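Local coordinates for protein PLP-Dependent L-Arginine Hydroxylase MppP (Streptomyces wadayamensis, PDB 6C9B) that oxidises L-arginine with the help of pyridoxal 5'-phosphate, giving 4-hydroxy-2-ketoarginine and 2-ketoarginine, at residues F69-Q74 with G272-L277; S102-R107 with I239-E244; L226-G231 with P256-L261; H329-L334 with V366-T371. All coordinates share one frame; numbering follows the deposited sequence.

Contact 1. Residues F69-Q74 with G272-L277; sequences FTLLGQ and GGLADL
A Schellman motif closes helix 57-71, and the two leucines at this helix end, Leu71 and Leu72, meet Leu274 on the long helix 256-291 of the aminotransferase fold. Leu274 does the work on its side with a single methyl: with CG anti to the backbone N (chi1 -165°), the branch swings out toward the end of helix 57-71, and CD2 is the methyl that touches. CD2 lies 3.8 Å from Leu72 CD2, the two side chains crossing at about a right angle, and 4.2 Å from Leu71 CD1. Leucines, with two methyls at the end of a reach of several bonds, suit a place where the end of one helix meets the side of another. Leu71 also rests on Ala269 and Ala270, one turn earlier on the same long helix, and on Trp223, while Leu72 packs against Arg192 and His199.

The turn that presents the leucines depends on Gly73, whose positive phi (86°) is easy for glycine. It lets Gln74 N bond to Phe69 O and Gly73 N bond to Thr70 O. The Gln74 side chain then folds back, and its NE2 donates to Leu72 O at 2.8 Å in a nearly straight bond (172°), with that oxygen in the plane of the amide.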
# COMPACT_ATOMS: atom_id res chain seq x y z
N PHE B 69 3.38 3.82 -20.29
CA PHE B 69 4.76 3.75 -20.79
C PHE B 69 4.89 4.44 -22.15
O PHE B 69 5.85 5.18 -22.38
CB PHE B 69 5.21 2.30 -20.89
CG PHE B 69 5.51 1.67 -19.57
CD1 PHE B 69 6.70 1.94 -18.92
CD2 PHE B 69 4.64 0.75 -19.01
CE1 PHE B 69 6.99 1.34 -17.72
CE2 PHE B 69 4.93 0.15 -17.80
CZ PHE B 69 6.12 0.45 -17.16
N THR B 70 3.95 4.20 -23.06
CA THR B 70 4.07 4.80 -24.39
C THR B 70 3.88 6.31 -24.32
O THR B 70 4.57 7.06 -25.03
CB THR B 70 3.06 4.18 -25.37
OG1 THR B 70 1.73 4.46 -24.94
CG2 THR B 70 3.26 2.70 -25.44
N LEU B 71 2.96 6.78 -23.48
CA LEU B 71 2.77 8.22 -23.29
C LEU B 71 4.08 8.91 -23.01
O LEU B 71 4.33 10.03 -23.50
CB LEU B 71 1.82 8.47 -22.12
CG LEU B 71 1.69 9.92 -21.62
CD1 LEU B 71 0.90 10.73 -22.61
CD2 LEU B 71 1.02 9.99 -20.27
N LEU B 72 4.94 8.27 -22.21
CA LEU B 72 6.15 8.92 -21.73
C LEU B 72 7.41 8.40 -22.43
O LEU B 72 8.52 8.60 -21.93
CB LEU B 72 6.25 8.75 -20.21
CG LEU B 72 5.07 9.36 -19.42
CD1 LEU B 72 5.31 9.19 -17.92
CD2 LEU B 72 4.86 10.85 -19.74
N GLY B 73 7.27 7.79 -23.61
CA GLY B 73 8.40 7.50 -24.47
C GLY B 73 9.09 6.20 -24.15
O GLY B 73 10.16 5.93 -24.73
N GLN B 74 8.54 5.40 -23.26
CA GLN B 74 9.22 4.22 -22.75
C GLN B 74 8.79 2.98 -23.53
O GLN B 74 8.28 2.01 -22.98
CB GLN B 74 8.94 4.06 -21.25
CG GLN B 74 9.29 5.27 -20.43
CD GLN B 74 10.68 5.79 -20.73
OE1 GLN B 74 11.68 5.12 -20.46
NE2 GLN B 74 10.76 6.95 -21.32
N GLY B 272 -3.35 15.42 -25.63
CA GLY B 272 -3.11 16.84 -25.43
C GLY B 272 -3.05 17.22 -23.96
O GLY B 272 -2.62 18.33 -23.62
N GLY B 273 -3.49 16.32 -23.08
CA GLY B 273 -3.47 16.62 -21.66
C GLY B 273 -2.08 16.82 -21.11
O GLY B 273 -1.88 17.63 -20.19
N LEU B 274 -1.08 16.10 -21.64
CA LEU B 274 0.26 16.22 -21.07
C LEU B 274 0.85 17.58 -21.39
O LEU B 274 1.47 18.22 -20.52
CB LEU B 274 1.16 15.09 -21.56
CG LEU B 274 2.45 14.92 -20.74
CD1 LEU B 274 2.15 14.45 -19.32
CD2 LEU B 274 3.36 13.93 -21.41
N ALA B 275 0.66 18.06 -22.63
CA ALA B 275 1.12 19.40 -22.98
C ALA B 275 0.45 20.45 -22.11
O ALA B 275 1.10 21.40 -21.65
CB ALA B 275 0.86 19.67 -24.46
N ASP B 276 -0.85 20.29 -21.86
CA ASP B 276 -1.57 21.22 -20.98
C ASP B 276 -1.01 21.18 -19.57
O ASP B 276 -0.92 22.21 -18.90
CB ASP B 276 -3.06 20.88 -20.96
CG ASP B 276 -3.76 21.17 -22.29
OD1 ASP B 276 -3.16 21.79 -23.19
OD2 ASP B 276 -4.93 20.76 -22.44
N LEU B 277 -0.64 19.99 -19.10
CA LEU B 277 -0.06 19.88 -17.76
C LEU B 277 1.27 20.61 -17.70
O LEU B 277 1.53 21.36 -16.76
CB LEU B 277 0.12 18.41 -17.39
CG LEU B 277 0.78 18.14 -16.04
CD1 LEU B 277 -0.01 18.79 -14.89
CD2 LEU B 277 0.91 16.65 -15.85

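Contact 2. Residues S102-R107 with I239-E244; sequences SASVDR and IGLPVE
The pyrrolidine of Pro242 is the only ring in this contact, and it meets Ala103 through one ring carbon: CD lies 4.2 Å from Ala103 CB. Ala103, with a single small methyl, lets the loop come close to that ring. Next to this pair, the Leu241 methyl CD2 sits 3.5 Å from Ser104 OG, an apolar touch on a polar atom. The hydroxyl has another use. With OG tucked between the backbone N and the carbonyl carbon (chi1 58°), it faces a water 2.9 Å from OG, and that water donates to Gly240 O, also over 2.9 Å. The water thus bridges two loops not directly bonded, and a small serine suits so exposed a spot.

In the large domain both segments connect a strand of the mixed seven-stranded sheet with a helix: residues 102-107 link helix 90-101 to strand 107-112, and residues 239-244 lead from strand 231-235 into helix 243-250. Pro242 fits the N-cap of helix 243-250, since it lacks an N-H and the first turn of a helix needs no backbone donor. It is also the centre of an inverse gamma turn, with a weak bond from Val243 N to Leu241 O. Gly240, two residues earlier, takes a positive phi (68°), which glycine tolerates. Buried Leu241 continues inward onto Ser100 and Leu101 of helix 90-101 and Arg212 of strand 212-218.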
# COMPACT_ATOMS: atom_id res chain seq x y z
N SER B 102 18.05 -6.34 0.64
CA SER B 102 18.69 -6.72 1.90
C SER B 102 19.06 -8.19 1.93
O SER B 102 19.89 -8.59 2.75
CB SER B 102 17.78 -6.37 3.09
OG SER B 102 16.75 -7.33 3.28
N ALA B 103 18.50 -9.00 1.02
CA ALA B 103 18.84 -10.42 0.94
C ALA B 103 20.28 -10.64 0.50
O ALA B 103 20.88 -11.66 0.87
CB ALA B 103 17.91 -11.14 -0.03
N SER B 104 20.85 -9.74 -0.31
CA SER B 104 22.17 -9.99 -0.89
C SER B 104 23.06 -8.77 -0.97
O SER B 104 24.19 -8.89 -1.44
CB SER B 104 22.00 -10.57 -2.29
OG SER B 104 21.26 -9.68 -3.11
N VAL B 105 22.59 -7.59 -0.57
CA VAL B 105 23.33 -6.35 -0.67
C VAL B 105 23.49 -5.76 0.73
O VAL B 105 22.54 -5.77 1.52
CB VAL B 105 22.59 -5.38 -1.60
CG1 VAL B 105 23.24 -4.01 -1.61
CG2 VAL B 105 22.53 -5.98 -2.99
N ASP B 106 24.66 -5.21 1.01
CA ASP B 106 24.94 -4.54 2.27
C ASP B 106 24.85 -3.01 2.16
O ASP B 106 24.42 -2.35 3.12
CB ASP B 106 26.34 -4.92 2.79
CG ASP B 106 26.40 -6.35 3.28
OD1 ASP B 106 25.41 -6.81 3.87
OD2 ASP B 106 27.45 -7.00 3.07
N ARG B 107 25.27 -2.42 1.04
CA ARG B 107 25.40 -0.96 0.91
C ARG B 107 24.82 -0.50 -0.43
O ARG B 107 24.93 -1.20 -1.45
CB ARG B 107 26.88 -0.53 1.01
CG ARG B 107 27.65 -1.17 2.16
CD ARG B 107 28.74 -0.24 2.73
NE ARG B 107 29.55 0.38 1.70
CZ ARG B 107 30.18 1.55 1.83
NH1 ARG B 107 30.90 2.02 0.82
NH2 ARG B 107 30.09 2.24 2.96
N ILE B 239 17.57 -9.90 -12.58
CA ILE B 239 17.74 -8.98 -11.45
C ILE B 239 18.39 -9.70 -10.27
O ILE B 239 19.22 -9.13 -9.56
CB ILE B 239 16.38 -8.34 -11.09
CG1 ILE B 239 16.51 -7.36 -9.93
CG2 ILE B 239 15.36 -9.38 -10.68
CD1 ILE B 239 17.54 -6.27 -10.13
N GLY B 240 18.04 -10.97 -10.05
CA GLY B 240 18.67 -11.75 -9.00
C GLY B 240 18.37 -11.30 -7.59
O GLY B 240 19.17 -11.54 -6.68
N LEU B 241 17.24 -10.65 -7.39
CA LEU B 241 16.69 -10.27 -6.12
C LEU B 241 15.29 -10.85 -6.01
O LEU B 241 14.60 -10.96 -7.02
CB LEU B 241 16.56 -8.75 -5.98
CG LEU B 241 17.81 -7.91 -6.26
CD1 LEU B 241 17.40 -6.44 -6.34
CD2 LEU B 241 18.86 -8.12 -5.20
N PRO B 242 14.81 -11.13 -4.80
CA PRO B 242 13.50 -11.79 -4.67
C PRO B 242 12.31 -10.85 -4.72
O PRO B 242 11.37 -10.98 -3.92
CB PRO B 242 13.60 -12.46 -3.29
CG PRO B 242 14.52 -11.57 -2.53
CD PRO B 242 15.54 -11.11 -3.52
N VAL B 243 12.30 -9.92 -5.68
CA VAL B 243 11.23 -8.93 -5.75
C VAL B 243 9.88 -9.59 -6.04
O VAL B 243 8.85 -9.16 -5.55
CB VAL B 243 11.54 -7.83 -6.78
CG1 VAL B 243 12.71 -6.95 -6.29
CG2 VAL B 243 11.82 -8.42 -8.18
N GLU B 244 9.86 -10.63 -6.88
CA GLU B 244 8.58 -11.26 -7.19
C GLU B 244 7.97 -11.96 -5.98
O GLU B 244 6.76 -11.90 -5.76
CB GLU B 244 8.75 -12.25 -8.34
CG GLU B 244 8.99 -11.56 -9.66
CD GLU B 244 9.53 -12.51 -10.70
OE1 GLU B 244 10.73 -12.86 -10.64
OE2 GLU B 244 8.74 -12.91 -11.57
O HOH W 1 19.17 -11.57 -3.83

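Contact 3. Residues L226-G231 with P256-L261; sequences LDLKAG and PLILAL
Ile258, near the start of helix 256-291, is gripped by two neighbouring residues of the loop 226-231. Its CG2 methyl, held anti to the backbone N, presses on the backbone of Lys229, 3.4 Å from the carbonyl O and 3.7 Å from the N. Its other branch ends in CD1, 4.2 Å from Leu228 CD2, and the two side chains cross at about a right angle. The second methyl of Leu228, CD1, reaches Leu261 CD1 at 4.0 Å. Ile258 and Leu261 are three residues apart, so they present one face of the helix, and forked Leu228 can put one methyl on each.

Behind this apolar layer the loop is fixed by polar bonds. Leu228 O is bonded to Thr225 OG1, and Ala230 N to Thr219 OG1. The Lys229 CB points away from the helix, and the extended chain beyond it carries NZ to a phosphate oxygen, OP2, of the cofactor bound covalently at Lys221; the side chain of Lys229 comes within about 6 Å of the bound hydroxy-keto acid. The helix thus backs the loop that sends a basic residue to the cofactor phosphate. Asp227 OD1 bonds His29 ND1, a residue of the ligand pocket.

The dimer interface adds a further layer: Leu228 of the second subunit packs on Leu257 and Ile258. In the same chain, Leu257 and Leu261 rest on helix 45-54 and Leu259 on helix 57-71, while the loop itself runs on into strand 231-235.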
# COMPACT_ATOMS: atom_id res chain seq x y z
N LEU B 226 -6.89 11.93 -6.65
CA LEU B 226 -7.24 11.65 -5.25
C LEU B 226 -6.41 10.50 -4.73
O LEU B 226 -6.90 9.65 -3.99
CB LEU B 226 -8.73 11.35 -5.08
CG LEU B 226 -9.69 12.42 -5.61
CD1 LEU B 226 -11.10 11.92 -5.51
CD2 LEU B 226 -9.53 13.70 -4.82
N ASP B 227 -5.15 10.47 -5.14
CA ASP B 227 -4.20 9.46 -4.69
C ASP B 227 -4.56 8.06 -5.16
O ASP B 227 -4.09 7.07 -4.57
CB ASP B 227 -4.09 9.46 -3.16
CG ASP B 227 -3.16 10.54 -2.63
OD1 ASP B 227 -3.19 11.67 -3.15
OD2 ASP B 227 -2.41 10.24 -1.67
N LEU B 228 -5.40 7.93 -6.19
CA LEU B 228 -5.65 6.66 -6.85
C LEU B 228 -4.55 6.48 -7.88
O LEU B 228 -4.42 7.29 -8.80
CB LEU B 228 -7.03 6.66 -7.49
CG LEU B 228 -8.16 6.82 -6.46
CD1 LEU B 228 -9.43 7.15 -7.19
CD2 LEU B 228 -8.35 5.58 -5.61
N LYS B 229 -3.74 5.45 -7.72
CA LYS B 229 -2.46 5.42 -8.40
C LYS B 229 -1.90 4.00 -8.35
O LYS B 229 -2.43 3.12 -7.67
CB LYS B 229 -1.49 6.38 -7.73
CG LYS B 229 -1.14 5.95 -6.29
CD LYS B 229 -0.68 7.07 -5.41
CE LYS B 229 -0.56 6.56 -3.97
NZ LYS B 229 0.03 7.62 -3.12
N ALA B 230 -0.78 3.82 -9.04
CA ALA B 230 0.01 2.61 -8.86
C ALA B 230 1.47 2.95 -8.97
O ALA B 230 1.88 3.82 -9.75
CB ALA B 230 -0.33 1.52 -9.90
N GLY B 231 2.27 2.23 -8.18
CA GLY B 231 3.69 2.13 -8.44
C GLY B 231 3.90 0.93 -9.34
O GLY B 231 3.23 -0.09 -9.20
N PRO B 256 -8.62 -3.34 -10.41
CA PRO B 256 -8.84 -3.08 -11.84
C PRO B 256 -9.39 -1.70 -12.11
O PRO B 256 -9.12 -1.14 -13.18
CB PRO B 256 -9.85 -4.18 -12.25
CG PRO B 256 -10.50 -4.61 -11.01
CD PRO B 256 -9.43 -4.47 -9.94
N LEU B 257 -10.16 -1.12 -11.18
CA LEU B 257 -10.69 0.22 -11.41
C LEU B 257 -9.58 1.25 -11.46
O LEU B 257 -9.63 2.19 -12.26
CB LEU B 257 -11.70 0.59 -10.33
CG LEU B 257 -12.42 1.92 -10.60
CD1 LEU B 257 -13.41 1.76 -11.72
CD2 LEU B 257 -13.15 2.44 -9.37
N ILE B 258 -8.56 1.10 -10.60
CA ILE B 258 -7.44 2.03 -10.63
C ILE B 258 -6.65 1.86 -11.91
O ILE B 258 -6.23 2.85 -12.53
CB ILE B 258 -6.57 1.84 -9.37
CG1 ILE B 258 -7.34 2.28 -8.15
CG2 ILE B 258 -5.23 2.58 -9.49
CD1 ILE B 258 -6.64 2.00 -6.84
N LEU B 259 -6.46 0.63 -12.37
CA LEU B 259 -5.76 0.41 -13.62
C LEU B 259 -6.54 0.99 -14.79
O LEU B 259 -5.97 1.60 -15.71
CB LEU B 259 -5.52 -1.08 -13.82
CG LEU B 259 -4.55 -1.72 -12.82
CD1 LEU B 259 -4.67 -3.22 -12.86
CD2 LEU B 259 -3.14 -1.25 -13.10
N ALA B 260 -7.86 0.83 -14.76
CA ALA B 260 -8.70 1.46 -15.79
C ALA B 260 -8.56 2.97 -15.74
O ALA B 260 -8.46 3.63 -16.78
CB ALA B 260 -10.16 1.05 -15.60
N LEU B 261 -8.54 3.55 -14.54
CA LEU B 261 -8.35 4.99 -14.44
C LEU B 261 -7.01 5.42 -15.00
O LEU B 261 -6.93 6.44 -15.70
CB LEU B 261 -8.50 5.44 -12.98
CG LEU B 261 -9.91 5.58 -12.44
CD1 LEU B 261 -9.87 5.81 -10.94
CD2 LEU B 261 -10.58 6.78 -13.12

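Contact 4. Residues H329-L334 with V366-T371; sequences HHVFAL and VQVLRT
Apolar packing joins these segments, and Val368 of helix 359-372 is its hub, meeting both His329 and Val331. Its CG1, anti to the backbone N (chi1 175°), lies 3.7 Å from His329 CB and 3.9 Å from CG, so the histidine contributes the base of its side chain to the contact. Val331 CG2 is 4.1 Å from Val368 CB and equally far from both valine methyls, the two side chains sliding past each other in opposite directions. Compact, beta-branched valines suit the close approach of the start of the strand to the helix. Val368 also touches Leu326 of helix 319-327.

Hydrogen bonds hold each side without joining the two. The polar end of His329 turns back to the preceding helix 319-327, with ND1 bonded to Glu325 O. On the partner helix, Gln367 O takes two bonds from Thr371: the backbone N at 3.2 Å and OG1 at 3.3 Å, arriving from opposite faces of its carbonyl plane.

In the backbone, His330, with positive phi, is the C-prime residue of a Schellman motif, Val331 N bonding Leu326 O and His330 N bonding Gln327 O. The chain then passes from helix 319-327 into strand 331-335, where Phe332 pairs by its backbone with Leu23 and Ile25. A C-terminal helix laid against the mixed five-stranded sheet is the alpha/beta layering expected of the small domain in this aminotransferase fold.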
# COMPACT_ATOMS: atom_id res chain seq x y z
N HIS B 329 0.05 31.91 9.54
CA HIS B 329 -0.91 32.41 8.56
C HIS B 329 -1.66 31.28 7.87
O HIS B 329 -2.29 31.52 6.83
CB HIS B 329 -0.20 33.29 7.53
CG HIS B 329 0.43 34.51 8.13
ND1 HIS B 329 1.55 34.45 8.94
CD2 HIS B 329 0.06 35.81 8.09
CE1 HIS B 329 1.86 35.67 9.35
NE2 HIS B 329 0.97 36.51 8.85
N HIS B 330 -1.60 30.07 8.41
CA HIS B 330 -2.31 28.91 7.89
C HIS B 330 -1.85 28.52 6.49
O HIS B 330 -2.62 27.94 5.72
CB HIS B 330 -3.82 29.14 7.91
CG HIS B 330 -4.33 29.59 9.25
ND1 HIS B 330 -4.54 30.92 9.56
CD2 HIS B 330 -4.65 28.89 10.36
CE1 HIS B 330 -4.98 31.01 10.80
NE2 HIS B 330 -5.06 29.79 11.31
N VAL B 331 -0.60 28.82 6.14
CA VAL B 331 0.05 28.34 4.92
C VAL B 331 1.05 27.28 5.33
O VAL B 331 1.84 27.49 6.25
CB VAL B 331 0.75 29.48 4.16
CG1 VAL B 331 1.61 28.93 3.03
CG2 VAL B 331 -0.29 30.47 3.63
N PHE B 332 1.02 26.14 4.63
CA PHE B 332 1.87 25.00 4.97
C PHE B 332 2.78 24.63 3.81
O PHE B 332 2.34 24.05 2.82
CB PHE B 332 1.03 23.80 5.40
CG PHE B 332 0.32 24.01 6.69
CD1 PHE B 332 0.93 23.70 7.89
CD2 PHE B 332 -0.96 24.55 6.71
CE1 PHE B 332 0.27 23.91 9.09
CE2 PHE B 332 -1.61 24.76 7.90
CZ PHE B 332 -0.99 24.44 9.10
N ALA B 333 4.08 24.90 3.98
CA ALA B 333 5.10 24.47 3.04
C ALA B 333 5.92 23.35 3.68
O ALA B 333 5.48 22.72 4.66
CB ALA B 333 5.96 25.67 2.62
N LEU B 334 7.08 23.05 3.11
CA LEU B 334 7.89 21.94 3.60
C LEU B 334 9.33 22.40 3.80
O LEU B 334 9.98 22.86 2.84
CB LEU B 334 7.82 20.80 2.59
CG LEU B 334 8.17 19.39 3.01
CD1 LEU B 334 7.27 18.97 4.13
CD2 LEU B 334 8.00 18.48 1.78
N VAL B 366 2.01 32.14 -1.78
CA VAL B 366 3.31 32.76 -2.01
C VAL B 366 3.26 34.27 -1.80
O VAL B 366 4.32 34.87 -1.58
CB VAL B 366 3.85 32.45 -3.42
CG1 VAL B 366 3.83 30.94 -3.66
CG2 VAL B 366 3.08 33.18 -4.50
N GLN B 367 2.08 34.90 -1.83
CA GLN B 367 2.02 36.29 -1.40
C GLN B 367 2.26 36.38 0.10
O GLN B 367 2.94 37.30 0.57
CB GLN B 367 0.68 36.92 -1.78
CG GLN B 367 0.54 37.23 -3.26
CD GLN B 367 1.60 38.21 -3.76
OE1 GLN B 367 1.97 39.16 -3.07
NE2 GLN B 367 2.08 37.98 -4.98
N VAL B 368 1.71 35.42 0.85
CA VAL B 368 1.99 35.34 2.28
C VAL B 368 3.48 35.12 2.50
O VAL B 368 4.09 35.76 3.36
CB VAL B 368 1.17 34.21 2.93
CG1 VAL B 368 1.55 34.04 4.40
CG2 VAL B 368 -0.31 34.50 2.82
N LEU B 369 4.09 34.21 1.74
CA LEU B 369 5.51 33.98 1.90
C LEU B 369 6.30 35.25 1.61
O LEU B 369 7.26 35.57 2.32
CB LEU B 369 5.96 32.83 0.99
CG LEU B 369 7.45 32.45 1.02
CD1 LEU B 369 7.90 32.07 2.42
CD2 LEU B 369 7.72 31.32 0.04
N ARG B 370 5.89 36.01 0.59
CA ARG B 370 6.58 37.26 0.28
C ARG B 370 6.59 38.20 1.48
O ARG B 370 7.61 38.85 1.76
CB ARG B 370 5.93 37.95 -0.91
CG ARG B 370 6.57 39.29 -1.22
CD ARG B 370 6.09 39.87 -2.52
NE ARG B 370 7.10 40.75 -3.07
CZ ARG B 370 7.05 41.30 -4.28
NH1 ARG B 370 6.02 41.06 -5.08
NH2 ARG B 370 8.04 42.09 -4.68
N THR B 371 5.47 38.30 2.20
CA THR B 371 5.41 39.18 3.36
C THR B 371 6.28 38.66 4.49
O THR B 371 7.11 39.39 5.03
CB THR B 371 3.96 39.33 3.81
OG1 THR B 371 3.15 39.76 2.71
CG2 THR B 371 3.87 40.36 4.93

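Overall arrangement
Contacts 1 and 3 are buried and share helix 256-291, with centres about 17 Å apart; contacts 2 and 4 are only partly buried and sit on opposite sides of the chain's centre, about 43 Å apart between centres. Leucine and isoleucine methyls carry the two buried contacts, and contact 3 alone is reached by the second subunit, while its loop sends a lysine to the cofactor phosphate. Contact 2, between large-domain loops, mixes a water bridge with small apolar touches. Contact 4 uses valines and the base of a histidine in the small domain. In contacts 1 and 4 the chain leaves a helix through the same kind of turn, ahead of a loop in one and a strand in the other.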